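Local coordinates for protein putative agmatinase (PDB 3LHL) that is probably an agmatinase, a manganese-dependent arginase-family hydrolase that would cleave agmatine to putrescine and urea, at residues P46-D51 / I233-N238; I118-H123 / G180-F185; L199-D204 / R225-I230; C244-L249 / R268-I273. All blocks are in the same frame, centred on the assembly; numbering follows the deposited sequence.

Contact 1 of 4, residues P46-D51 / I233-N238; sequences PFLDLD and IIKNSN
Leu48 and Leu50 meet the long aliphatic stem of Lys235, and the contact is mainly apolar. Lys235 is extended as far as CE, with CG anti to the backbone N (chi1 173°), and this carries the stem from helix 229-235 across to segment 46-51. Its CD lies 4.2 Å from CD2 of Leu48; the two side chains pass alongside each other in opposite directions. One carbon further out, Lys235 CE comes 4.2 Å from Leu50 CD1, approached at a slant. The same CE is 3.8 Å from the backbone oxygen Leu48 O. The chain then bends at its last torsion (-67°), which leaves Lys235 NZ 4.6 Å from Leu48 O, so the ammonium group makes no bond to that carbonyl.

Polar bonds hold each segment separately. Where the chain leaves helix 229-235, Ile234 O accepts two bonds from one residue: Ser237 OG at 2.9 Å and Ser237 N at 3.1 Å. Both donors come from the same face of the carbonyl, with OG tilted 23° from its plane. On the other segment, Asp49 and Leu50 form a G1 beta bulge opposite Ser45, with Asp49 at positive phi. Ser45 OG also bonds Leu48 N, while Tyr44 OH bonds Asp49 OD1.

The contact lies away from the manganese site. It sets the small antiparallel hairpin of strands 44-45 and 50-51 beside the end of helix 229-235, and Ile273 of helix 258-278 packs on both Leu48 and Lys235.

Contact 2 of 4, residues I118-H123 / G180-F185; sequences IHFDAH and GGIDTF. With MN (manganese (II) ion), chain C; MN (manganese (II) ion), chain B.
Phe120 drives the edge of its ring into the face of Phe185 while its flank rests on Ile182. Its CG lies anti to the carbonyl carbon (chi1 -78°), and from CB the ring is thereby carried toward segment 180-185. On one flank Phe120 CD1 is 4.0 Å from Ile182 CG2, and the next atom, Phe120 CE1, is 3.8 Å from the same methyl, which sits at the ring edge near its plane. On the other flank Phe120 CE2 reaches Phe185 CE1 at 3.7 Å. The tip atom, Phe120 CZ, is 3.4 Å above the Phe185 plane, displaced toward the rim. With centroids 4.9 Å apart and planes at 63°, this is a T-shaped stack, somewhat tilted. Ile118 uses a different side of Phe185: Ile118 CG2 meets Phe185 CE1 at the ring edge, 3.5 Å away.

Beyond Phe120 the strand ends and the chain turns into the metal site. Asp121 OD1 binds one manganese at 2.3 Å and also accepts His123 N, closing an Asx turn; His123 ND1 binds that same ion, and Asp121 OD2 the second.

Segment 180-185 links strand 176-179 to helix 185-191 through a type I turn. Strand 115-120 lies between strands 153-158 and 196-202 of the parallel sheet; Phe156 makes an edge-to-face pair with Phe185, and Ile230, Ile233 and Ile234 of helix 229-235 also pack on that ring.

Contact 3 of 4, residues L199-D204 / R225-I230; sequences LTIDLD and REFQEI. With MN (manganese (II) ion), chain C; MN (manganese (II) ion), chain B.
The Phe227 ring is met at its edge by Ile201 and over one face by its own segment's Ile230. Ile201 CD1 sits near the ring plane, 4.0 Å from Phe227 CZ, and the second branch, Ile201 CG2, is 4.1 Å from the same atom. Over the face, Ile230 CG1 stands 4.2 Å above the ring plane, displaced toward the rim. That position follows from the first torsion of Ile230, whose CG1 lies between the backbone N and the carbonyl carbon (chi1 72°). With the second torsion extended, Ile230 CD1 then meets Ile201 CD1 tip to tip at 4.1 Å. Ile201 thus touches an aromatic edge and an aliphatic end with one CD1, and all three residues are buried.

The other flat groups are carboxylates, at the C-terminal end of the strand, where the metals lie. Asp202 OD2 bridges the two manganese ions, 2.2 Å from one and 2.4 Å from the other. Asp204 OD2 binds the latter ion at 2.0 Å; Asp204 OD1, at 2.7 Å, is a long and less certain ligand. The model places Asp202 OD1 too close to Asp204, so the Asx turn from Asp204 N to that oxygen is also doubtful in detail. His98, Asp121, Asp125 and His123 complete the two sites.

Strand 196-202 is followed by helices 224-227 and 229-235 and then by strand 240-247, its parallel neighbour: a beta-alpha-beta crossover. Aspartates at the C-terminal end of such a strand, one of them bridging two manganese ions, are characteristic of the binuclear centre of the arginase fold.

Contact 4 of 4, residues C244-L249 / R268-I273; sequences CDIVEL and RELCLI
Leu270 rests CD1 against both Ile246 and Cys244, two residues on the same side of strand 240-247, and these apolar contacts make up the whole meeting of the two segments. The closer pair is Leu270 CD1 with Ile246 CG2, 3.7 Å apart, the side chains passing in opposite directions. The same Leu270 methyl lies 4.2 Å from Cys244 SG, which a chi1 of -179° swings away from its backbone N to meet it.

Ionic contacts stay within the helix. Arg268 NE donates to Glu269 OE2 at 2.8 Å, a nearly straight bond (163°) and part of a salt bridge; NH2 adds a weak second bond to the same oxygen. OE2 lies in the guanidinium plane, yet is itself met from above the carboxylate plane, 37° out of it. The pair is tied outward as well, Arg268 NH1 to Glu42 O and Glu269 OE1 to Ser45 OG.

Asp245, whose side chain leaves the strand on the side away from the helix, bonds Thr200, Tyr198 and Thr101. Just past the strand, Glu248 OE2 accepts from His98 N; Glu248 has been seen as a ligand of a third manganese in this protein, though that ion is not bound to this chain in the model.

Between these two segments the contact is therefore van der Waals packing with no directional bond, while the buried charges of Arg268 and Glu269 are probably offset by their salt bridge.

Contacts 2, 3 and 4 each rest on a different strand of one parallel sheet, in the adjoining order 115-120, 196-202, 240-247. Contacts 2 and 3 have centres about 8 Å apart, are joined by a probable hydrogen bond from Asp202 N to Phe120 O (2.8 Å), and supply ligands to both manganese ions. The centre of contact 4 lies about 9 Å from that of contact 3; Leu203 N probably bonds Val247 O at 2.9 Å, and Glu248 CG packs against the bridging Asp202 OD2. Contact 1 is peripheral, its centre about 14 Å from those of contacts 3 and 4 and about 19 Å from that of contact 2, yet its Ile234 touches Phe185, Leu199 and Ile273, one residue from each of the other contacts.

Contact 1 of 4, residues P46-D51 / I233-N238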
# COMPACT_ATOMS: atom_id res chain seq x y z
N PRO A 46 -12.43 -7.44 -16.49
CA PRO A 46 -12.44 -7.22 -17.94
C PRO A 46 -11.27 -6.34 -18.39
O PRO A 46 -10.79 -6.46 -19.51
CB PRO A 46 -13.80 -6.58 -18.19
CG PRO A 46 -14.11 -5.89 -16.88
CD PRO A 46 -13.65 -6.91 -15.86
N PHE A 47 -10.81 -5.47 -17.49
CA PHE A 47 -9.69 -4.58 -17.80
C PHE A 47 -8.39 -5.37 -17.94
O PHE A 47 -7.58 -5.10 -18.82
CB PHE A 47 -9.53 -3.54 -16.69
CG PHE A 47 -8.41 -2.56 -16.92
CD1 PHE A 47 -8.44 -1.68 -18.00
CD2 PHE A 47 -7.32 -2.50 -16.04
CE1 PHE A 47 -7.41 -0.75 -18.21
CE2 PHE A 47 -6.28 -1.57 -16.24
CZ PHE A 47 -6.32 -0.70 -17.32
N LEU A 48 -8.18 -6.36 -17.08
CA LEU A 48 -6.96 -7.16 -17.12
C LEU A 48 -7.16 -8.52 -17.80
O LEU A 48 -6.19 -9.18 -18.17
CB LEU A 48 -6.43 -7.39 -15.70
CG LEU A 48 -6.08 -6.14 -14.88
CD1 LEU A 48 -6.01 -6.51 -13.41
CD2 LEU A 48 -4.77 -5.54 -15.37
N ASP A 49 -8.42 -8.92 -17.95
CA ASP A 49 -8.78 -10.21 -18.54
C ASP A 49 -8.15 -11.33 -17.72
O ASP A 49 -7.49 -12.23 -18.26
CB ASP A 49 -8.32 -10.29 -20.01
CG ASP A 49 -8.77 -11.58 -20.69
OD1 ASP A 49 -9.82 -12.13 -20.29
OD2 ASP A 49 -8.07 -12.03 -21.62
N LEU A 50 -8.35 -11.26 -16.41
CA LEU A 50 -7.84 -12.25 -15.47
C LEU A 50 -8.99 -12.53 -14.51
O LEU A 50 -9.86 -11.69 -14.33
CB LEU A 50 -6.64 -11.69 -14.70
CG LEU A 50 -5.37 -11.38 -15.51
CD1 LEU A 50 -4.34 -10.70 -14.62
CD2 LEU A 50 -4.81 -12.67 -16.10
N ASP A 51 -8.99 -13.72 -13.90
CA ASP A 51 -10.07 -14.09 -12.99
C ASP A 51 -9.49 -14.64 -11.68
O ASP A 51 -8.67 -15.56 -11.70
CB ASP A 51 -10.96 -15.16 -13.64
CG ASP A 51 -12.34 -15.25 -13.01
OD1 ASP A 51 -12.44 -15.41 -11.78
OD2 ASP A 51 -13.33 -15.16 -13.76
N ILE A 233 0.31 -1.67 -16.45
CA ILE A 233 1.75 -1.43 -16.52
C ILE A 233 2.53 -2.48 -15.72
O ILE A 233 3.58 -2.95 -16.16
CB ILE A 233 2.07 -0.02 -15.99
CG1 ILE A 233 1.48 1.02 -16.95
CG2 ILE A 233 3.58 0.15 -15.83
CD1 ILE A 233 1.46 2.42 -16.41
N ILE A 234 2.02 -2.83 -14.54
CA ILE A 234 2.68 -3.82 -13.73
C ILE A 234 2.53 -5.19 -14.38
O ILE A 234 3.48 -5.97 -14.44
CB ILE A 234 2.09 -3.86 -12.30
CG1 ILE A 234 2.59 -2.65 -11.51
CG2 ILE A 234 2.46 -5.17 -11.60
CD1 ILE A 234 2.02 -2.56 -10.12
N LYS A 235 1.33 -5.48 -14.89
CA LYS A 235 1.08 -6.76 -15.54
C LYS A 235 2.01 -7.01 -16.72
O LYS A 235 2.47 -8.13 -16.91
CB LYS A 235 -0.37 -6.85 -16.01
CG LYS A 235 -0.66 -8.09 -16.85
CD LYS A 235 -2.13 -8.19 -17.23
CE LYS A 235 -2.41 -9.42 -18.07
NZ LYS A 235 -1.77 -9.35 -19.42
N ASN A 236 2.27 -5.97 -17.52
CA ASN A 236 3.12 -6.12 -18.69
C ASN A 236 4.61 -5.91 -18.40
O ASN A 236 5.44 -6.02 -19.30
CB ASN A 236 2.70 -5.14 -19.79
CG ASN A 236 1.28 -5.39 -20.28
OD1 ASN A 236 0.84 -6.53 -20.41
ND2 ASN A 236 0.56 -4.31 -20.58
N SER A 237 4.95 -5.61 -17.15
CA SER A 237 6.35 -5.38 -16.81
C SER A 237 7.05 -6.63 -16.30
O SER A 237 6.46 -7.71 -16.25
CB SER A 237 6.47 -4.30 -15.74
OG SER A 237 6.19 -4.84 -14.45
N ASN A 238 8.30 -6.47 -15.91
CA ASN A 238 9.07 -7.58 -15.38
C ASN A 238 9.57 -7.27 -13.98
O ASN A 238 10.73 -7.55 -13.65
CB ASN A 238 10.25 -7.92 -16.29
CG ASN A 238 10.98 -9.18 -15.85
OD1 ASN A 238 10.36 -10.20 -15.56
ND2 ASN A 238 12.31 -9.12 -15.80

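Contact 2 of 4, residues I118-H123 / G180-F185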
# COMPACT_ATOMS: atom_id res chain seq x y z
N ILE A 118 7.96 1.06 -4.24
CA ILE A 118 7.09 1.85 -5.10
C ILE A 118 6.02 2.41 -4.16
O ILE A 118 5.32 1.66 -3.48
CB ILE A 118 6.47 0.99 -6.23
CG1 ILE A 118 7.57 0.63 -7.24
CG2 ILE A 118 5.34 1.76 -6.92
CD1 ILE A 118 7.10 -0.16 -8.45
N HIS A 119 5.93 3.74 -4.12
CA HIS A 119 5.03 4.44 -3.21
C HIS A 119 4.00 5.37 -3.88
O HIS A 119 4.37 6.34 -4.54
CB HIS A 119 5.91 5.22 -2.23
CG HIS A 119 5.17 6.14 -1.31
ND1 HIS A 119 4.17 5.71 -0.46
CD2 HIS A 119 5.35 7.46 -1.04
CE1 HIS A 119 3.76 6.72 0.29
NE2 HIS A 119 4.46 7.79 -0.04
N PHE A 120 2.72 5.05 -3.71
CA PHE A 120 1.63 5.87 -4.26
C PHE A 120 1.00 6.58 -3.07
O PHE A 120 0.65 5.95 -2.07
CB PHE A 120 0.61 4.98 -4.98
CG PHE A 120 1.04 4.55 -6.35
CD1 PHE A 120 0.87 5.39 -7.45
CD2 PHE A 120 1.66 3.32 -6.54
CE1 PHE A 120 1.31 5.01 -8.72
CE2 PHE A 120 2.10 2.93 -7.81
CZ PHE A 120 1.93 3.77 -8.90
N ASP A 121 0.83 7.89 -3.19
CA ASP A 121 0.30 8.65 -2.06
C ASP A 121 0.01 10.09 -2.48
O ASP A 121 0.53 10.58 -3.49
CB ASP A 121 1.37 8.67 -0.96
CG ASP A 121 0.79 8.75 0.44
OD1 ASP A 121 -0.03 9.66 0.72
OD2 ASP A 121 1.17 7.89 1.27
N ALA A 122 -0.83 10.76 -1.69
CA ALA A 122 -1.15 12.16 -1.94
C ALA A 122 -0.13 12.94 -1.11
O ALA A 122 0.17 14.10 -1.41
CB ALA A 122 -2.55 12.46 -1.47
N HIS A 123 0.40 12.27 -0.09
CA HIS A 123 1.38 12.88 0.82
C HIS A 123 2.77 12.25 0.71
O HIS A 123 2.90 11.05 0.42
CB HIS A 123 0.88 12.76 2.26
CG HIS A 123 -0.56 13.13 2.42
ND1 HIS A 123 -1.59 12.22 2.25
CD2 HIS A 123 -1.15 14.33 2.64
CE1 HIS A 123 -2.74 12.85 2.36
NE2 HIS A 123 -2.51 14.13 2.59
N GLY A 180 2.27 15.55 -8.30
CA GLY A 180 1.01 15.81 -8.98
C GLY A 180 0.55 14.85 -10.05
O GLY A 180 -0.37 15.17 -10.80
N GLY A 181 1.18 13.68 -10.15
CA GLY A 181 0.77 12.73 -11.17
C GLY A 181 1.44 11.38 -11.06
O GLY A 181 2.27 11.15 -10.18
N ILE A 182 1.08 10.48 -11.97
CA ILE A 182 1.63 9.12 -12.01
C ILE A 182 2.06 8.75 -13.43
O ILE A 182 2.29 7.58 -13.73
CB ILE A 182 0.59 8.09 -11.52
CG1 ILE A 182 -0.64 8.15 -12.43
CG2 ILE A 182 0.18 8.39 -10.08
CD1 ILE A 182 -1.71 7.16 -12.07
N ASP A 183 2.16 9.75 -14.30
CA ASP A 183 2.52 9.54 -15.70
C ASP A 183 3.86 8.86 -15.97
O ASP A 183 4.02 8.19 -16.98
CB ASP A 183 2.46 10.87 -16.45
CG ASP A 183 1.08 11.50 -16.40
OD1 ASP A 183 0.11 10.83 -16.82
OD2 ASP A 183 0.96 12.66 -15.95
N THR A 184 4.82 9.04 -15.06
CA THR A 184 6.14 8.45 -15.24
C THR A 184 6.24 7.00 -14.75
O THR A 184 7.29 6.37 -14.90
CB THR A 184 7.22 9.26 -14.51
OG1 THR A 184 6.99 9.20 -13.10
CG2 THR A 184 7.20 10.72 -14.96
N PHE A 185 5.16 6.48 -14.19
CA PHE A 185 5.17 5.11 -13.65
C PHE A 185 5.67 4.03 -14.61
O PHE A 185 6.48 3.19 -14.22
CB PHE A 185 3.79 4.71 -13.12
CG PHE A 185 3.81 3.46 -12.28
CD1 PHE A 185 4.60 3.39 -11.12
CD2 PHE A 185 3.07 2.34 -12.65
CE1 PHE A 185 4.65 2.22 -10.35
CE2 PHE A 185 3.11 1.16 -11.88
CZ PHE A 185 3.90 1.11 -10.73
MN MN C . -1.67 9.80 2.34
MN MN B . 0.55 7.70 3.34

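Contact 3 of 4, residues L199-D204 / R225-I230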
# COMPACT_ATOMS: atom_id res chain seq x y z
N LEU A 199 5.48 -2.91 -2.86
CA LEU A 199 4.50 -1.93 -3.33
C LEU A 199 3.57 -1.48 -2.22
O LEU A 199 2.80 -2.27 -1.68
CB LEU A 199 3.69 -2.53 -4.47
CG LEU A 199 2.49 -1.73 -5.00
CD1 LEU A 199 2.96 -0.43 -5.63
CD2 LEU A 199 1.75 -2.59 -6.03
N THR A 200 3.65 -0.20 -1.87
CA THR A 200 2.79 0.36 -0.84
C THR A 200 1.90 1.44 -1.46
O THR A 200 2.38 2.46 -1.96
CB THR A 200 3.61 0.97 0.34
OG1 THR A 200 2.70 1.56 1.29
CG2 THR A 200 4.58 2.04 -0.17
N ILE A 201 0.60 1.19 -1.42
CA ILE A 201 -0.37 2.12 -1.99
C ILE A 201 -1.27 2.79 -0.95
O ILE A 201 -2.13 2.14 -0.34
CB ILE A 201 -1.27 1.39 -3.02
CG1 ILE A 201 -0.45 1.02 -4.25
CG2 ILE A 201 -2.47 2.27 -3.40
CD1 ILE A 201 -1.24 0.26 -5.30
N ASP A 202 -1.05 4.09 -0.74
CA ASP A 202 -1.90 4.85 0.16
C ASP A 202 -3.07 5.23 -0.75
O ASP A 202 -2.87 5.96 -1.73
CB ASP A 202 -1.19 6.11 0.64
CG ASP A 202 -2.05 6.93 1.58
OD1 ASP A 202 -3.26 7.05 1.32
OD2 ASP A 202 -1.52 7.45 2.58
N LEU A 203 -4.26 4.72 -0.47
CA LEU A 203 -5.41 5.00 -1.31
C LEU A 203 -5.78 6.47 -1.49
O LEU A 203 -6.50 6.81 -2.43
CB LEU A 203 -6.63 4.21 -0.81
CG LEU A 203 -6.46 2.68 -0.87
CD1 LEU A 203 -7.61 1.99 -0.16
CD2 LEU A 203 -6.36 2.22 -2.32
N ASP A 204 -5.29 7.36 -0.62
CA ASP A 204 -5.63 8.76 -0.81
C ASP A 204 -4.86 9.36 -1.99
O ASP A 204 -4.91 10.56 -2.22
CB ASP A 204 -5.39 9.61 0.46
CG ASP A 204 -3.94 9.71 0.86
OD1 ASP A 204 -3.04 9.61 -0.01
OD2 ASP A 204 -3.69 9.91 2.06
N ARG A 225 -10.11 5.70 -13.41
CA ARG A 225 -9.77 5.27 -14.76
C ARG A 225 -8.28 5.48 -15.04
O ARG A 225 -7.63 4.64 -15.66
CB ARG A 225 -10.60 6.03 -15.80
CG ARG A 225 -11.05 5.16 -16.96
CD ARG A 225 -11.55 5.99 -18.12
NE ARG A 225 -12.47 7.03 -17.67
CZ ARG A 225 -12.98 7.97 -18.46
NH1 ARG A 225 -12.67 8.00 -19.75
NH2 ARG A 225 -13.80 8.88 -17.95
N GLU A 226 -7.75 6.60 -14.57
CA GLU A 226 -6.34 6.90 -14.75
C GLU A 226 -5.49 5.98 -13.88
O GLU A 226 -4.49 5.42 -14.33
CB GLU A 226 -6.05 8.36 -14.37
CG GLU A 226 -6.80 9.39 -15.22
CD GLU A 226 -6.73 10.79 -14.64
OE1 GLU A 226 -7.22 10.99 -13.51
OE2 GLU A 226 -6.20 11.69 -15.32
N PHE A 227 -5.91 5.80 -12.63
CA PHE A 227 -5.17 4.96 -11.71
C PHE A 227 -5.03 3.50 -12.12
O PHE A 227 -3.95 2.92 -12.02
CB PHE A 227 -5.78 5.01 -10.31
CG PHE A 227 -4.96 4.31 -9.26
CD1 PHE A 227 -3.80 4.91 -8.76
CD2 PHE A 227 -5.31 3.05 -8.81
CE1 PHE A 227 -3.00 4.25 -7.83
CE2 PHE A 227 -4.51 2.38 -7.87
CZ PHE A 227 -3.36 2.98 -7.38
N GLN A 228 -6.13 2.89 -12.58
CA GLN A 228 -6.09 1.48 -12.95
C GLN A 228 -5.02 1.16 -13.99
O GLN A 228 -4.62 0.00 -14.14
CB GLN A 228 -7.47 1.01 -13.43
CG GLN A 228 -7.79 1.28 -14.88
CD GLN A 228 -9.20 0.84 -15.23
OE1 GLN A 228 -9.71 -0.14 -14.70
NE2 GLN A 228 -9.84 1.57 -16.15
N GLU A 229 -4.55 2.17 -14.71
CA GLU A 229 -3.51 1.97 -15.72
C GLU A 229 -2.24 1.38 -15.10
O GLU A 229 -1.48 0.69 -15.77
CB GLU A 229 -3.17 3.29 -16.40
CG GLU A 229 -4.21 3.77 -17.40
CD GLU A 229 -4.46 2.74 -18.49
OE1 GLU A 229 -3.48 2.20 -19.05
OE2 GLU A 229 -5.65 2.48 -18.79
N ILE A 230 -2.01 1.64 -13.81
CA ILE A 230 -0.81 1.10 -13.18
C ILE A 230 -0.90 -0.42 -13.10
O ILE A 230 0.12 -1.10 -13.07
CB ILE A 230 -0.58 1.66 -11.75
CG1 ILE A 230 -1.61 1.09 -10.77
CG2 ILE A 230 -0.67 3.17 -11.78
CD1 ILE A 230 -1.20 1.22 -9.32
MN MN C . -1.67 9.80 2.34
MN MN B . 0.55 7.70 3.34

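Contact 4 of 4, residues C244-L249 / R268-I273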
# COMPACT_ATOMS: atom_id res chain seq x y z
N CYS A 244 3.22 -6.40 -0.62
CA CYS A 244 2.29 -5.36 -1.06
C CYS A 244 1.27 -4.98 0.01
O CYS A 244 0.99 -5.76 0.93
CB CYS A 244 1.56 -5.84 -2.32
SG CYS A 244 0.36 -4.67 -3.02
N ASP A 245 0.72 -3.78 -0.12
CA ASP A 245 -0.31 -3.31 0.80
C ASP A 245 -1.06 -2.09 0.26
O ASP A 245 -0.56 -1.36 -0.59
CB ASP A 245 0.29 -2.98 2.18
CG ASP A 245 1.17 -1.72 2.17
OD1 ASP A 245 0.73 -0.68 1.64
OD2 ASP A 245 2.30 -1.78 2.72
N ILE A 246 -2.29 -1.92 0.74
CA ILE A 246 -3.11 -0.76 0.38
C ILE A 246 -3.53 -0.23 1.74
O ILE A 246 -3.87 -1.01 2.64
CB ILE A 246 -4.36 -1.14 -0.47
CG1 ILE A 246 -5.23 -2.15 0.29
CG2 ILE A 246 -3.93 -1.71 -1.82
CD1 ILE A 246 -6.50 -2.54 -0.46
N VAL A 247 -3.51 1.08 1.92
CA VAL A 247 -3.84 1.63 3.22
C VAL A 247 -4.61 2.93 3.19
O VAL A 247 -4.81 3.52 2.13
CB VAL A 247 -2.53 1.88 4.04
CG1 VAL A 247 -1.77 0.56 4.24
CG2 VAL A 247 -1.65 2.87 3.30
N GLU A 248 -5.04 3.36 4.37
CA GLU A 248 -5.75 4.61 4.59
C GLU A 248 -7.23 4.69 4.17
O GLU A 248 -7.80 5.78 4.10
CB GLU A 248 -4.95 5.78 3.98
CG GLU A 248 -3.60 6.01 4.67
CD GLU A 248 -3.73 6.34 6.17
OE1 GLU A 248 -4.81 6.09 6.75
OE2 GLU A 248 -2.74 6.82 6.77
N LEU A 249 -7.83 3.54 3.87
CA LEU A 249 -9.25 3.54 3.56
C LEU A 249 -9.93 3.73 4.91
O LEU A 249 -9.73 2.94 5.83
CB LEU A 249 -9.72 2.20 2.98
CG LEU A 249 -11.25 2.02 3.09
CD1 LEU A 249 -11.96 2.92 2.07
CD2 LEU A 249 -11.63 0.56 2.86
N ARG A 268 -8.74 -6.48 -5.74
CA ARG A 268 -8.87 -7.54 -6.74
C ARG A 268 -7.82 -7.47 -7.84
O ARG A 268 -7.12 -8.44 -8.10
CB ARG A 268 -10.26 -7.53 -7.38
CG ARG A 268 -10.47 -8.69 -8.35
CD ARG A 268 -11.76 -8.55 -9.11
NE ARG A 268 -11.70 -7.44 -10.06
CZ ARG A 268 -12.76 -6.91 -10.67
NH1 ARG A 268 -13.97 -7.38 -10.43
NH2 ARG A 268 -12.60 -5.91 -11.52
N GLU A 269 -7.72 -6.31 -8.49
CA GLU A 269 -6.77 -6.14 -9.59
C GLU A 269 -5.34 -6.45 -9.14
O GLU A 269 -4.57 -7.08 -9.88
CB GLU A 269 -6.85 -4.72 -10.17
CG GLU A 269 -8.27 -4.25 -10.47
CD GLU A 269 -9.01 -5.13 -11.47
OE1 GLU A 269 -9.16 -4.72 -12.64
OE2 GLU A 269 -9.45 -6.23 -11.08
N LEU A 270 -4.97 -6.00 -7.95
CA LEU A 270 -3.63 -6.24 -7.44
C LEU A 270 -3.38 -7.72 -7.20
O LEU A 270 -2.31 -8.23 -7.51
CB LEU A 270 -3.38 -5.44 -6.16
CG LEU A 270 -3.15 -3.94 -6.38
CD1 LEU A 270 -3.02 -3.24 -5.05
CD2 LEU A 270 -1.89 -3.74 -7.22
N CYS A 271 -4.36 -8.42 -6.63
CA CYS A 271 -4.21 -9.85 -6.39
C CYS A 271 -4.02 -10.54 -7.73
O CYS A 271 -3.14 -11.38 -7.89
CB CYS A 271 -5.45 -10.42 -5.70
SG CYS A 271 -5.59 -10.05 -3.93
N LEU A 272 -4.84 -10.17 -8.71
CA LEU A 272 -4.75 -10.76 -10.03
C LEU A 272 -3.35 -10.55 -10.61
O LEU A 272 -2.68 -11.50 -11.01
CB LEU A 272 -5.81 -10.15 -10.95
CG LEU A 272 -7.24 -10.57 -10.61
CD1 LEU A 272 -8.23 -9.79 -11.45
CD2 LEU A 272 -7.40 -12.07 -10.83
N ILE A 273 -2.92 -9.30 -10.63
CA ILE A 273 -1.61 -8.94 -11.16
C ILE A 273 -0.46 -9.72 -10.52
O ILE A 273 0.38 -10.28 -11.22
CB ILE A 273 -1.38 -7.41 -10.99
CG1 ILE A 273 -1.54 -6.74 -12.35
CG2 ILE A 273 -0.01 -7.12 -10.39
CD1 ILE A 273 -2.86 -7.03 -13.00